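Local coordinates for pyridine nucleotide-disulphide oxidoreductase dimerisation region (Escherichia coli BL21, PDB 6KYY), which is an FAD-containing, copper-binding flavoprotein of the disulfide reductase family, induced by hypochlorous acid and probably involved in resistance to reactive chlorine species, at residues 10-15 and 32-37; 202-207 and 349-354; 359-364 and 389-394. All blocks are in the same frame, centred on the assembly; numbering follows the deposited sequence.

Contact 1: 10-15 and 32-37; sequences KYQAVI and AGWRVA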
ATOM      1  N   LYS B  10      46.373  -3.868  -1.748  1.00 35.80           N
ATOM      2  CA  LYS B  10      45.430  -4.550  -2.620  1.00 40.93           C
ATOM      3  C   LYS B  10      44.176  -4.903  -1.833  1.00 28.65           C
ATOM      4  O   LYS B  10      44.254  -5.526  -0.769  1.00 37.86           O
ATOM      5  CB  LYS B  10      46.048  -5.811  -3.226  1.00 34.68           C
ATOM      6  CG  LYS B  10      45.274  -6.350  -4.427  1.00 45.15           C
ATOM      7  CD  LYS B  10      45.957  -7.557  -5.056  1.00 28.24           C
ATOM      8  CE  LYS B  10      46.039  -8.717  -4.082  1.00 28.88           C
ATOM      9  NZ  LYS B  10      46.487  -9.970  -4.749  1.00 54.44           N
ATOM     10  N   TYR B  11      43.023  -4.506  -2.358  1.00 26.29           N
ATOM     11  CA  TYR B  11      41.751  -4.797  -1.717  1.00 32.98           C
ATOM     12  C   TYR B  11      41.240  -6.159  -2.166  1.00 33.33           C
ATOM     13  O   TYR B  11      41.321  -6.507  -3.347  1.00 31.92           O
ATOM     14  CB  TYR B  11      40.719  -3.717  -2.042  1.00 30.66           C
ATOM     15  CG  TYR B  11      41.059  -2.356  -1.475  1.00 31.86           C
ATOM     16  CD1 TYR B  11      40.694  -2.011  -0.181  1.00 28.29           C
ATOM     17  CD2 TYR B  11      41.748  -1.419  -2.234  1.00 22.49           C
ATOM     18  CE1 TYR B  11      41.001  -0.770   0.341  1.00 30.18           C
ATOM     19  CE2 TYR B  11      42.062  -0.175  -1.720  1.00 23.00           C
ATOM     20  CZ  TYR B  11      41.686   0.144  -0.433  1.00 21.90           C
ATOM     21  OH  TYR B  11      41.996   1.381   0.085  1.00 26.49           O
ATOM     22  N   GLN B  12      40.720  -6.931  -1.209  1.00 30.66           N
ATOM     23  CA  GLN B  12      40.105  -8.209  -1.553  1.00 26.47           C
ATOM     24  C   GLN B  12      38.903  -8.016  -2.467  1.00 33.31           C
ATOM     25  O   GLN B  12      38.577  -8.903  -3.264  1.00 29.82           O
ATOM     26  CB  GLN B  12      39.697  -8.958  -0.284  1.00 32.90           C
ATOM     27  CG  GLN B  12      40.865  -9.370   0.598  1.00 20.37           C
ATOM     28  CD  GLN B  12      40.443  -9.668   2.023  1.00 32.93           C
ATOM     29  OE1 GLN B  12      40.048  -8.772   2.766  1.00 24.84           O
ATOM     30  NE2 GLN B  12      40.526 -10.936   2.411  1.00 29.84           N
ATOM     31  N   ALA B  13      38.242  -6.864  -2.372  1.00 19.90           N
ATOM     32  CA  ALA B  13      37.112  -6.531  -3.225  1.00 10.68           C
ATOM     33  C   ALA B  13      37.153  -5.045  -3.539  1.00 14.10           C
ATOM     34  O   ALA B  13      37.340  -4.224  -2.637  1.00 14.90           O
ATOM     35  CB  ALA B  13      35.782  -6.896  -2.556  1.00 16.44           C
ATOM     36  N   VAL B  14      36.990  -4.705  -4.815  1.00 16.28           N
ATOM     37  CA  VAL B  14      36.896  -3.320  -5.262  1.00 10.77           C
ATOM     38  C   VAL B  14      35.594  -3.169  -6.031  1.00 17.03           C
ATOM     39  O   VAL B  14      35.374  -3.863  -7.032  1.00 16.43           O
ATOM     40  CB  VAL B  14      38.096  -2.906  -6.130  1.00 17.33           C
ATOM     41  CG1 VAL B  14      37.986  -1.439  -6.514  1.00  9.99           C
ATOM     42  CG2 VAL B  14      39.398  -3.169  -5.398  1.00 22.02           C
ATOM     43  N   ILE B  15      34.731  -2.270  -5.565  1.00 19.88           N
ATOM     44  CA  ILE B  15      33.447  -1.999  -6.198  1.00 14.15           C
ATOM     45  C   ILE B  15      33.537  -0.655  -6.907  1.00 16.90           C
ATOM     46  O   ILE B  15      34.113   0.301  -6.376  1.00 17.88           O
ATOM     47  CB  ILE B  15      32.301  -2.015  -5.166  1.00  9.84           C
ATOM     48  CG1 ILE B  15      32.167  -3.410  -4.551  1.00 11.82           C
ATOM     49  CG2 ILE B  15      30.990  -1.600  -5.811  1.00 11.88           C
ATOM     50  CD1 ILE B  15      31.886  -3.400  -3.068  1.00 10.93           C
ATOM     51  N   ALA B  32      31.991  -9.185   6.883  1.00 17.36           N
ATOM     52  CA  ALA B  32      32.553 -10.528   6.873  1.00 14.21           C
ATOM     53  C   ALA B  32      34.070 -10.540   7.001  1.00 24.65           C
ATOM     54  O   ALA B  32      34.673 -11.617   6.943  1.00 24.82           O
ATOM     55  CB  ALA B  32      32.141 -11.264   5.594  1.00 20.05           C
ATOM     56  N   GLY B  33      34.701  -9.376   7.170  1.00 13.15           N
ATOM     57  CA  GLY B  33      36.132  -9.283   7.365  1.00 15.54           C
ATOM     58  C   GLY B  33      36.921  -8.825   6.157  1.00 17.79           C
ATOM     59  O   GLY B  33      38.118  -8.544   6.293  1.00 24.90           O
ATOM     60  N   TRP B  34      36.290  -8.732   4.989  1.00 23.52           N
ATOM     61  CA  TRP B  34      37.005  -8.379   3.770  1.00 19.51           C
ATOM     62  C   TRP B  34      37.433  -6.915   3.788  1.00 24.52           C
ATOM     63  O   TRP B  34      36.739  -6.046   4.322  1.00 23.15           O
ATOM     64  CB  TRP B  34      36.130  -8.631   2.540  1.00 25.57           C
ATOM     65  CG  TRP B  34      35.779 -10.069   2.284  1.00 22.15           C
ATOM     66  CD1 TRP B  34      35.543 -11.040   3.215  1.00 14.23           C
ATOM     67  CD2 TRP B  34      35.607 -10.692   1.005  1.00 19.68           C
ATOM     68  NE1 TRP B  34      35.243 -12.228   2.595  1.00 18.34           N
ATOM     69  CE2 TRP B  34      35.275 -12.041   1.238  1.00 24.59           C
ATOM     70  CE3 TRP B  34      35.705 -10.239  -0.314  1.00 15.33           C
ATOM     71  CZ2 TRP B  34      35.042 -12.944   0.200  1.00 24.05           C
ATOM     72  CZ3 TRP B  34      35.474 -11.135  -1.343  1.00 30.41           C
ATOM     73  CH2 TRP B  34      35.146 -12.472  -1.080  1.00 23.83           C
ATOM     74  N   ARG B  35      38.594  -6.648   3.192  1.00 27.39           N
ATOM     75  CA  ARG B  35      39.062  -5.283   2.966  1.00 26.78           C
ATOM     76  C   ARG B  35      38.450  -4.792   1.659  1.00 35.24           C
ATOM     77  O   ARG B  35      38.829  -5.252   0.576  1.00 43.82           O
ATOM     78  CB  ARG B  35      40.586  -5.227   2.923  1.00 21.26           C
ATOM     79  CG  ARG B  35      41.155  -3.816   2.969  1.00 28.88           C
ATOM     80  CD  ARG B  35      42.646  -3.816   3.277  1.00 30.03           C
ATOM     81  NE  ARG B  35      43.402  -3.056   2.286  1.00 24.56           N
ATOM     82  CZ  ARG B  35      43.511  -1.731   2.287  1.00 34.66           C
ATOM     83  NH1 ARG B  35      42.915  -1.014   3.230  1.00 30.77           N
ATOM     84  NH2 ARG B  35      44.215  -1.122   1.342  1.00 30.84           N
ATOM     85  N   VAL B  36      37.503  -3.862   1.757  1.00 23.75           N
ATOM     86  CA  VAL B  36      36.683  -3.447   0.626  1.00 20.93           C
ATOM     87  C   VAL B  36      36.978  -1.992   0.292  1.00 18.11           C
ATOM     88  O   VAL B  36      37.233  -1.175   1.185  1.00 24.05           O
ATOM     89  CB  VAL B  36      35.181  -3.640   0.920  1.00 15.83           C
ATOM     90  CG1 VAL B  36      34.378  -3.618  -0.370  1.00  8.18           C
ATOM     91  CG2 VAL B  36      34.952  -4.939   1.676  1.00 12.72           C
ATOM     92  N   ALA B  37      36.937  -1.673  -1.000  1.00 17.44           N
ATOM     93  CA  ALA B  37      37.060  -0.309  -1.489  1.00 19.41           C
ATOM     94  C   ALA B  37      35.973  -0.063  -2.522  1.00 24.51           C
ATOM     95  O   ALA B  37      35.822  -0.846  -3.465  1.00 33.03           O
ATOM     96  CB  ALA B  37      38.440  -0.054  -2.102  1.00 19.13           C
TER

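Contact 2: 202-207 and 349-354; sequences PREDRD and GMTEEQ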
ATOM      1  N   PRO B 202       3.296   0.793 -26.009  1.00 36.55           N
ATOM      2  CA  PRO B 202       3.018  -0.385 -26.847  1.00 45.72           C
ATOM      3  C   PRO B 202       3.277  -1.717 -26.163  1.00 40.23           C
ATOM      4  O   PRO B 202       2.832  -2.749 -26.683  1.00 30.50           O
ATOM      5  CB  PRO B 202       3.955  -0.189 -28.046  1.00 18.87           C
ATOM      6  CG  PRO B 202       5.083   0.619 -27.506  1.00 22.33           C
ATOM      7  CD  PRO B 202       4.508   1.512 -26.442  1.00 35.29           C
ATOM      8  N   ARG B 203       3.978  -1.738 -25.030  1.00 30.85           N
ATOM      9  CA  ARG B 203       4.225  -2.980 -24.310  1.00 33.80           C
ATOM     10  C   ARG B 203       3.097  -3.353 -23.358  1.00 29.89           C
ATOM     11  O   ARG B 203       3.135  -4.439 -22.770  1.00 41.74           O
ATOM     12  CB  ARG B 203       5.540  -2.887 -23.527  1.00 30.49           C
ATOM     13  CG  ARG B 203       6.774  -3.236 -24.342  1.00 31.52           C
ATOM     14  CD  ARG B 203       8.022  -3.249 -23.475  1.00 51.30           C
ATOM     15  NE  ARG B 203       8.324  -1.927 -22.932  1.00 62.27           N
ATOM     16  CZ  ARG B 203       9.489  -1.306 -23.083  1.00 62.66           C
ATOM     17  NH1 ARG B 203       9.676  -0.104 -22.555  1.00 44.03           N
ATOM     18  NH2 ARG B 203      10.470  -1.887 -23.762  1.00 63.35           N
ATOM     19  N   GLU B 204       2.099  -2.489 -23.193  1.00 26.52           N
ATOM     20  CA  GLU B 204       0.959  -2.759 -22.335  1.00 17.20           C
ATOM     21  C   GLU B 204      -0.261  -3.103 -23.184  1.00 23.25           C
ATOM     22  O   GLU B 204      -0.226  -3.072 -24.417  1.00 24.25           O
ATOM     23  CB  GLU B 204       0.676  -1.559 -21.429  1.00 22.89           C
ATOM     24  CG  GLU B 204       1.899  -1.011 -20.711  1.00 25.40           C
ATOM     25  CD  GLU B 204       2.339  -1.889 -19.556  1.00 23.54           C
ATOM     26  OE1 GLU B 204       1.557  -2.770 -19.145  1.00 23.33           O
ATOM     27  OE2 GLU B 204       3.468  -1.695 -19.057  1.00 32.15           O
ATOM     28  N   ASP B 205      -1.356  -3.437 -22.509  1.00 32.59           N
ATOM     29  CA  ASP B 205      -2.607  -3.699 -23.204  1.00 28.43           C
ATOM     30  C   ASP B 205      -3.231  -2.395 -23.680  1.00 27.22           C
ATOM     31  O   ASP B 205      -2.989  -1.323 -23.120  1.00 24.94           O
ATOM     32  CB  ASP B 205      -3.582  -4.439 -22.290  1.00 23.06           C
ATOM     33  CG  ASP B 205      -3.381  -5.938 -22.318  1.00 30.01           C
ATOM     34  OD1 ASP B 205      -3.114  -6.483 -23.409  1.00 13.82           O
ATOM     35  OD2 ASP B 205      -3.491  -6.570 -21.246  1.00 32.04           O
ATOM     36  N   ARG B 206      -4.044  -2.493 -24.732  1.00 19.24           N
ATOM     37  CA  ARG B 206      -4.713  -1.303 -25.245  1.00 21.13           C
ATOM     38  C   ARG B 206      -5.761  -0.783 -24.270  1.00 28.76           C
ATOM     39  O   ARG B 206      -5.970   0.432 -24.182  1.00 21.99           O
ATOM     40  CB  ARG B 206      -5.347  -1.598 -26.605  1.00 27.69           C
ATOM     41  CG  ARG B 206      -4.345  -1.760 -27.745  1.00 18.92           C
ATOM     42  CD  ARG B 206      -3.408  -0.564 -27.847  1.00 27.88           C
ATOM     43  NE  ARG B 206      -2.155  -0.788 -27.131  1.00 22.38           N
ATOM     44  CZ  ARG B 206      -1.308   0.175 -26.781  1.00 30.00           C
ATOM     45  NH1 ARG B 206      -1.574   1.438 -27.085  1.00 35.46           N
ATOM     46  NH2 ARG B 206      -0.195  -0.126 -26.129  1.00 20.61           N
ATOM     47  N   ASP B 207      -6.416  -1.676 -23.524  1.00 19.39           N
ATOM     48  CA  ASP B 207      -7.465  -1.238 -22.607  1.00 16.39           C
ATOM     49  C   ASP B 207      -6.892  -0.422 -21.454  1.00 23.62           C
ATOM     50  O   ASP B 207      -7.515   0.548 -21.007  1.00 32.48           O
ATOM     51  CB  ASP B 207      -8.249  -2.442 -22.080  1.00 13.16           C
ATOM     52  CG  ASP B 207      -7.353  -3.603 -21.703  1.00 31.45           C
ATOM     53  OD1 ASP B 207      -7.313  -4.594 -22.463  1.00 30.97           O
ATOM     54  OD2 ASP B 207      -6.693  -3.528 -20.647  1.00 54.17           O
ATOM     55  N   GLY B 349       3.494 -10.528 -14.624  1.00 10.92           N
ATOM     56  CA  GLY B 349       3.021 -11.509 -15.577  1.00 12.60           C
ATOM     57  C   GLY B 349       2.769 -10.894 -16.946  1.00 15.14           C
ATOM     58  O   GLY B 349       3.133  -9.753 -17.233  1.00 15.08           O
ATOM     59  N   MET B 350       2.121 -11.681 -17.798  1.00 18.38           N
ATOM     60  CA  MET B 350       1.898 -11.273 -19.176  1.00 27.32           C
ATOM     61  C   MET B 350       0.625 -10.445 -19.308  1.00 28.37           C
ATOM     62  O   MET B 350      -0.300 -10.549 -18.497  1.00 17.91           O
ATOM     63  CB  MET B 350       1.818 -12.485 -20.107  1.00 17.42           C
ATOM     64  CG  MET B 350       1.173 -13.722 -19.513  1.00 23.21           C
ATOM     65  SD  MET B 350       1.258 -15.105 -20.670  1.00 31.50           S
ATOM     66  CE  MET B 350       1.394 -16.492 -19.547  1.00 15.20           C
ATOM     67  N   THR B 351       0.597  -9.614 -20.346  1.00 23.35           N
ATOM     68  CA  THR B 351      -0.582  -8.836 -20.678  1.00 17.49           C
ATOM     69  C   THR B 351      -1.657  -9.737 -21.283  1.00 26.95           C
ATOM     70  O   THR B 351      -1.433 -10.919 -21.564  1.00 40.30           O
ATOM     71  CB  THR B 351      -0.229  -7.721 -21.662  1.00 29.41           C
ATOM     72  OG1 THR B 351       0.396  -8.289 -22.820  1.00 28.02           O
ATOM     73  CG2 THR B 351       0.722  -6.728 -21.024  1.00 19.06           C
ATOM     74  N   GLU B 352      -2.845  -9.164 -21.484  1.00 28.50           N
ATOM     75  CA  GLU B 352      -3.887  -9.896 -22.192  1.00 21.17           C
ATOM     76  C   GLU B 352      -3.486 -10.160 -23.635  1.00 25.12           C
ATOM     77  O   GLU B 352      -3.832 -11.208 -24.192  1.00 27.49           O
ATOM     78  CB  GLU B 352      -5.211  -9.131 -22.137  1.00 25.35           C
ATOM     79  CG  GLU B 352      -6.394  -9.909 -22.694  1.00 18.10           C
ATOM     80  CD  GLU B 352      -7.622  -9.044 -22.894  1.00 26.33           C
ATOM     81  OE1 GLU B 352      -7.671  -7.936 -22.318  1.00 22.41           O
ATOM     82  OE2 GLU B 352      -8.537  -9.471 -23.629  1.00 19.83           O
ATOM     83  N   GLU B 353      -2.746  -9.232 -24.248  1.00 20.88           N
ATOM     84  CA  GLU B 353      -2.280  -9.427 -25.617  1.00 20.03           C
ATOM     85  C   GLU B 353      -1.474 -10.713 -25.747  1.00 19.93           C
ATOM     86  O   GLU B 353      -1.725 -11.529 -26.641  1.00 24.50           O
ATOM     87  CB  GLU B 353      -1.447  -8.223 -26.061  1.00 18.44           C
ATOM     88  CG  GLU B 353      -2.266  -7.035 -26.538  1.00 32.89           C
ATOM     89  CD  GLU B 353      -2.604  -7.111 -28.012  1.00 40.55           C
ATOM     90  OE1 GLU B 353      -1.936  -7.878 -28.739  1.00 32.42           O
ATOM     91  OE2 GLU B 353      -3.537  -6.404 -28.446  1.00 45.55           O
ATOM     92  N   GLN B 354      -0.502 -10.915 -24.853  1.00 17.16           N
ATOM     93  CA  GLN B 354       0.315 -12.123 -24.914  1.00 20.31           C
ATOM     94  C   GLN B 354      -0.490 -13.358 -24.524  1.00 19.67           C
ATOM     95  O   GLN B 354      -0.300 -14.435 -25.102  1.00 34.36           O
ATOM     96  CB  GLN B 354       1.540 -11.981 -24.011  1.00 27.23           C
ATOM     97  CG  GLN B 354       2.219 -10.626 -24.080  1.00 31.11           C
ATOM     98  CD  GLN B 354       3.188 -10.408 -22.934  1.00 39.01           C
ATOM     99  OE1 GLN B 354       3.798 -11.353 -22.436  1.00 41.74           O
ATOM    100  NE2 GLN B 354       3.333  -9.157 -22.509  1.00 46.49           N
TER

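Contact 3: 359-364 and 389-394; sequences GADIQV and VDNKTQ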
ATOM      1  N   GLY B 359      -2.682 -19.129 -26.963  1.00 26.72           N
ATOM      2  CA  GLY B 359      -3.562 -20.232 -27.274  1.00 43.07           C
ATOM      3  C   GLY B 359      -4.112 -20.963 -26.070  1.00 35.06           C
ATOM      4  O   GLY B 359      -4.883 -21.916 -26.242  1.00 31.70           O
ATOM      5  N   ALA B 360      -3.741 -20.553 -24.860  1.00 25.63           N
ATOM      6  CA  ALA B 360      -4.256 -21.185 -23.660  1.00 32.01           C
ATOM      7  C   ALA B 360      -5.737 -20.853 -23.479  1.00 25.69           C
ATOM      8  O   ALA B 360      -6.287 -19.950 -24.116  1.00 26.64           O
ATOM      9  CB  ALA B 360      -3.458 -20.741 -22.436  1.00 27.35           C
ATOM     10  N   ASP B 361      -6.385 -21.608 -22.597  1.00 28.38           N
ATOM     11  CA  ASP B 361      -7.785 -21.373 -22.247  1.00 43.25           C
ATOM     12  C   ASP B 361      -7.807 -20.370 -21.101  1.00 36.47           C
ATOM     13  O   ASP B 361      -7.668 -20.739 -19.933  1.00 27.55           O
ATOM     14  CB  ASP B 361      -8.475 -22.678 -21.872  1.00 31.35           C
ATOM     15  CG  ASP B 361      -9.983 -22.548 -21.834  1.00 40.64           C
ATOM     16  OD1 ASP B 361     -10.618 -23.226 -20.999  1.00 43.49           O
ATOM     17  OD2 ASP B 361     -10.533 -21.768 -22.640  1.00 43.03           O
ATOM     18  N   ILE B 362      -7.978 -19.094 -21.434  1.00 37.29           N
ATOM     19  CA  ILE B 362      -7.835 -18.019 -20.465  1.00 22.43           C
ATOM     20  C   ILE B 362      -9.190 -17.380 -20.191  1.00 22.01           C
ATOM     21  O   ILE B 362     -10.139 -17.483 -20.974  1.00 33.58           O
ATOM     22  CB  ILE B 362      -6.821 -16.954 -20.928  1.00 16.39           C
ATOM     23  CG1 ILE B 362      -7.294 -16.291 -22.222  1.00  7.52           C
ATOM     24  CG2 ILE B 362      -5.445 -17.572 -21.106  1.00 14.75           C
ATOM     25  CD1 ILE B 362      -6.469 -15.094 -22.628  1.00 14.42           C
ATOM     26  N   GLN B 363      -9.265 -16.706 -19.046  1.00 31.03           N
ATOM     27  CA  GLN B 363     -10.427 -15.927 -18.641  1.00 19.75           C
ATOM     28  C   GLN B 363      -9.923 -14.599 -18.103  1.00 23.59           C
ATOM     29  O   GLN B 363      -9.105 -14.575 -17.178  1.00 36.25           O
ATOM     30  CB  GLN B 363     -11.247 -16.669 -17.581  1.00 19.31           C
ATOM     31  CG  GLN B 363     -12.595 -16.043 -17.279  1.00 20.83           C
ATOM     32  CD  GLN B 363     -13.438 -16.909 -16.366  1.00 37.46           C
ATOM     33  OE1 GLN B 363     -14.518 -16.506 -15.935  1.00 30.94           O
ATOM     34  NE2 GLN B 363     -12.949 -18.108 -16.066  1.00 25.16           N
ATOM     35  N   VAL B 364     -10.395 -13.501 -18.685  1.00 16.94           N
ATOM     36  CA  VAL B 364      -9.931 -12.162 -18.337  1.00 14.63           C
ATOM     37  C   VAL B 364     -11.043 -11.469 -17.563  1.00 15.85           C
ATOM     38  O   VAL B 364     -12.114 -11.188 -18.114  1.00 37.82           O
ATOM     39  CB  VAL B 364      -9.532 -11.354 -19.578  1.00 14.63           C
ATOM     40  CG1 VAL B 364      -9.004  -9.987 -19.172  1.00 18.64           C
ATOM     41  CG2 VAL B 364      -8.492 -12.114 -20.391  1.00 25.80           C
ATOM     42  N   VAL B 389      -6.738 -15.368 -15.883  1.00 21.37           N
ATOM     43  CA  VAL B 389      -6.786 -16.675 -15.241  1.00 18.40           C
ATOM     44  C   VAL B 389      -6.667 -17.740 -16.321  1.00 20.56           C
ATOM     45  O   VAL B 389      -7.319 -17.647 -17.368  1.00 31.41           O
ATOM     46  CB  VAL B 389      -8.081 -16.856 -14.432  1.00 30.66           C
ATOM     47  CG1 VAL B 389      -8.127 -18.241 -13.801  1.00 25.70           C
ATOM     48  CG2 VAL B 389      -8.198 -15.769 -13.375  1.00 27.72           C
ATOM     49  N   ASP B 390      -5.825 -18.741 -16.076  1.00 24.43           N
ATOM     50  CA  ASP B 390      -5.703 -19.891 -16.963  1.00 26.34           C
ATOM     51  C   ASP B 390      -6.645 -20.983 -16.470  1.00 34.07           C
ATOM     52  O   ASP B 390      -6.556 -21.410 -15.313  1.00 31.45           O
ATOM     53  CB  ASP B 390      -4.257 -20.386 -17.011  1.00 31.51           C
ATOM     54  CG  ASP B 390      -4.114 -21.729 -17.703  1.00 31.62           C
ATOM     55  OD1 ASP B 390      -3.165 -22.467 -17.367  1.00 37.71           O
ATOM     56  OD2 ASP B 390      -4.938 -22.046 -18.589  1.00 41.94           O
ATOM     57  N   ASN B 391      -7.538 -21.442 -17.349  1.00 38.69           N
ATOM     58  CA  ASN B 391      -8.635 -22.306 -16.924  1.00 31.22           C
ATOM     59  C   ASN B 391      -8.195 -23.744 -16.673  1.00 26.42           C
ATOM     60  O   ASN B 391      -8.785 -24.423 -15.826  1.00 32.07           O
ATOM     61  CB  ASN B 391      -9.755 -22.278 -17.963  1.00 28.71           C
ATOM     62  CG  ASN B 391     -10.697 -21.107 -17.772  1.00 32.85           C
ATOM     63  OD1 ASN B 391     -10.930 -20.658 -16.649  1.00 20.20           O
ATOM     64  ND2 ASN B 391     -11.246 -20.604 -18.872  1.00 26.02           N
ATOM     65  N   LYS B 392      -7.181 -24.229 -17.393  1.00 29.06           N
ATOM     66  CA  LYS B 392      -6.751 -25.611 -17.204  1.00 28.43           C
ATOM     67  C   LYS B 392      -6.073 -25.812 -15.853  1.00 34.61           C
ATOM     68  O   LYS B 392      -6.224 -26.873 -15.238  1.00 33.57           O
ATOM     69  CB  LYS B 392      -5.816 -26.031 -18.341  1.00 43.43           C
ATOM     70  CG  LYS B 392      -4.984 -27.274 -18.051  1.00 32.75           C
ATOM     71  CD  LYS B 392      -4.410 -27.876 -19.325  1.00 35.57           C
ATOM     72  CE  LYS B 392      -5.406 -28.806 -19.997  1.00 38.57           C
ATOM     73  NZ  LYS B 392      -4.862 -29.383 -21.258  1.00 45.31           N
ATOM     74  N   THR B 393      -5.346 -24.805 -15.367  1.00 32.47           N
ATOM     75  CA  THR B 393      -4.565 -24.932 -14.144  1.00 48.43           C
ATOM     76  C   THR B 393      -5.096 -24.108 -12.979  1.00 42.61           C
ATOM     77  O   THR B 393      -4.616 -24.288 -11.854  1.00 35.93           O
ATOM     78  CB  THR B 393      -3.105 -24.529 -14.404  1.00 31.43           C
ATOM     79  OG1 THR B 393      -3.034 -23.118 -14.642  1.00 41.63           O
ATOM     80  CG2 THR B 393      -2.553 -25.270 -15.612  1.00 24.97           C
ATOM     81  N   GLN B 394      -6.058 -23.214 -13.214  1.00 39.50           N
ATOM     82  CA  GLN B 394      -6.592 -22.267 -12.236  1.00 42.95           C
ATOM     83  C   GLN B 394      -5.559 -21.242 -11.781  1.00 34.01           C
ATOM     84  O   GLN B 394      -5.829 -20.475 -10.849  1.00 38.64           O
ATOM     85  CB  GLN B 394      -7.182 -22.973 -11.007  1.00 36.68           C
ATOM     86  CG  GLN B 394      -8.470 -23.734 -11.277  1.00 44.26           C
ATOM     87  CD  GLN B 394      -9.650 -23.190 -10.493  1.00 48.39           C
ATOM     88  OE1 GLN B 394      -9.621 -23.134  -9.263  1.00 43.00           O
ATOM     89  NE2 GLN B 394     -10.696 -22.786 -11.203  1.00 31.95           N
TER

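Contact 1: 10-15 and 32-37
Ala13 pairs with Val36, and Val14 with Ala37, as two parallel strands. Ala37 N donates to Ala13 O at 3.1 Å, and Ile15 N donates to Ala37 O at 2.8 Å. Ala13 N reaches Arg35 O only weakly. The chain turns a corner at Gln12, and the bonds between these two strands begin after it. In 32-37, Gly33 closes helix 20-31 in a Schellman motif.

The Tyr11 ring is covered on both faces. Ala37 CB sits over its centre in a CH-pi contact, 3.3 Å from the centroid. The Arg35 guanidinium lies on the opposite face, its plane turned 22° from the ring and the centres 3.9 Å apart. The Arg35 chain leaves with CG anti to the backbone N (chi1 -168°) and bends at chi3, which lays the guanidinium flat on the ring. Tyr11 OH is held by Asp100, which also forms a long, weak ion pair with Arg35.

The Gln12 chain is extended beyond CG and reaches toward residues 34-35. Its OE1 accepts from Arg35 N at 2.6 Å, with the donor tilted 20° from the carbonyl plane. Ala13 CB meets the edge of the Trp34 ring at CE3, while Ile15 CD1 touches Val36 CG1 at 3.7 Å. Leu29 of helix 20-31 covers Ala13, Trp34 and Val36.

This is the first beta-alpha-beta unit of the FAD-binding Rossmann fold. Its chemistry implies a ring held between a methyl and a guanidinium, with its hydroxyl bonded to Asp100, while the Gln12 amide takes a backbone N-H where strand pairing has not yet begun.

Contact 2: 202-207 and 349-354
Asp205 and the start of helix 352-358 are joined by two hydrogen bonds. Glu352 N donates to OD2 of Asp205 at 2.7 Å, and Glu353 N donates to OD1 of the same carboxylate at 2.9 Å. Both oxygens use their syn lone pairs, so the carboxylate straddles two successive amides. CG of Asp205 stands beside its own backbone N (chi1 -86°), which brings the group over the helix end. The helix dipole would probably stabilise its negative charge.

Within 349-354, Thr351 is the N-cap. Its OG1 accepts weakly from Gln354 N at 3.4 Å.

Nonbonded contact is slight: Thr351 CG2 lies 3.8 Å from Arg203 O.

Like charges also gather here. Asp207 OD1 and Glu352 OE1 are 3.4 Å apart. Lys386 forms a salt bridge to each, which should offset the repulsion. Glu204 turns to Arg347, Tyr337 and Tyr175.

Asp205 precedes helix 206-218 at its N-cap position, yet its carboxylate bonds the other helix. Two helix N-termini thus meet, one in the second Rossmann-type domain, probably that for the pyridine nucleotide as in this family, and one in the dimerisation domain. The carboxylate supplements the N-cap of helix 352-358 from across this domain interface.

Contact 3: 359-364 and 389-394
Asp361 is the first residue to bond across the contact. Its O accepts from Asn391 N at 2.7 Å, a nearly straight bond with an N-H...O angle of 168°. With chi1 at -166°, CG lies opposite the backbone N and OD1 comes beside Asn391. There OD1 takes a weak bond from Asn391 ND2 at 3.4 Å, the carboxylate and amide planes 62° apart.

Ile362 faces Asp390 in a non-hydrogen-bonded antiparallel pair. Its CA sits 3.2 Å from Val389 O in a CA-H...O contact. The side chain packs on Ala355 and Arg356 of helix 352-358 and on Leu397.

Gln363 forms the hydrogen-bonded pair with Val389. Gln363 N donates to Val389 O at 2.7 Å, and Val389 N returns a bond to Gln363 O at 2.8 Å. The extended Gln363 chain carries NE2 to Asn391 OD1 at 3.3 Å, a weak bond between side chains that cross at about a right angle. OE1 of Gln363 is held by Lys448 N. The Asn391 amide therefore works weakly at both ends.

The pairing joins strand 362-368, at the edge of the sheet within this chain, to strand 384-390 in the five-stranded antiparallel sheet of the dimerisation domain.

How the contacts relate
Contact 1 lies in the FAD-binding part, about 45 Å from contact 2 and 51 Å from contact 3, centre to centre. All three are partly buried; contact 1 has the largest share of buried residues. It combines parallel strand pairing with aromatic and apolar packing. Contacts 2 and 3 are mostly polar. Contact 2 crosses between domains through carboxylate-to-amide bonds, with no strand pairing. Contact 3 stays within the dimerisation domain and relies on antiparallel backbone bonds. These two are neighbours, because helix 352-358 of contact 2 leads into strand 362-368 of contact 3. They touch where Glu352 CG meets Val364 CG2 at 3.8 Å.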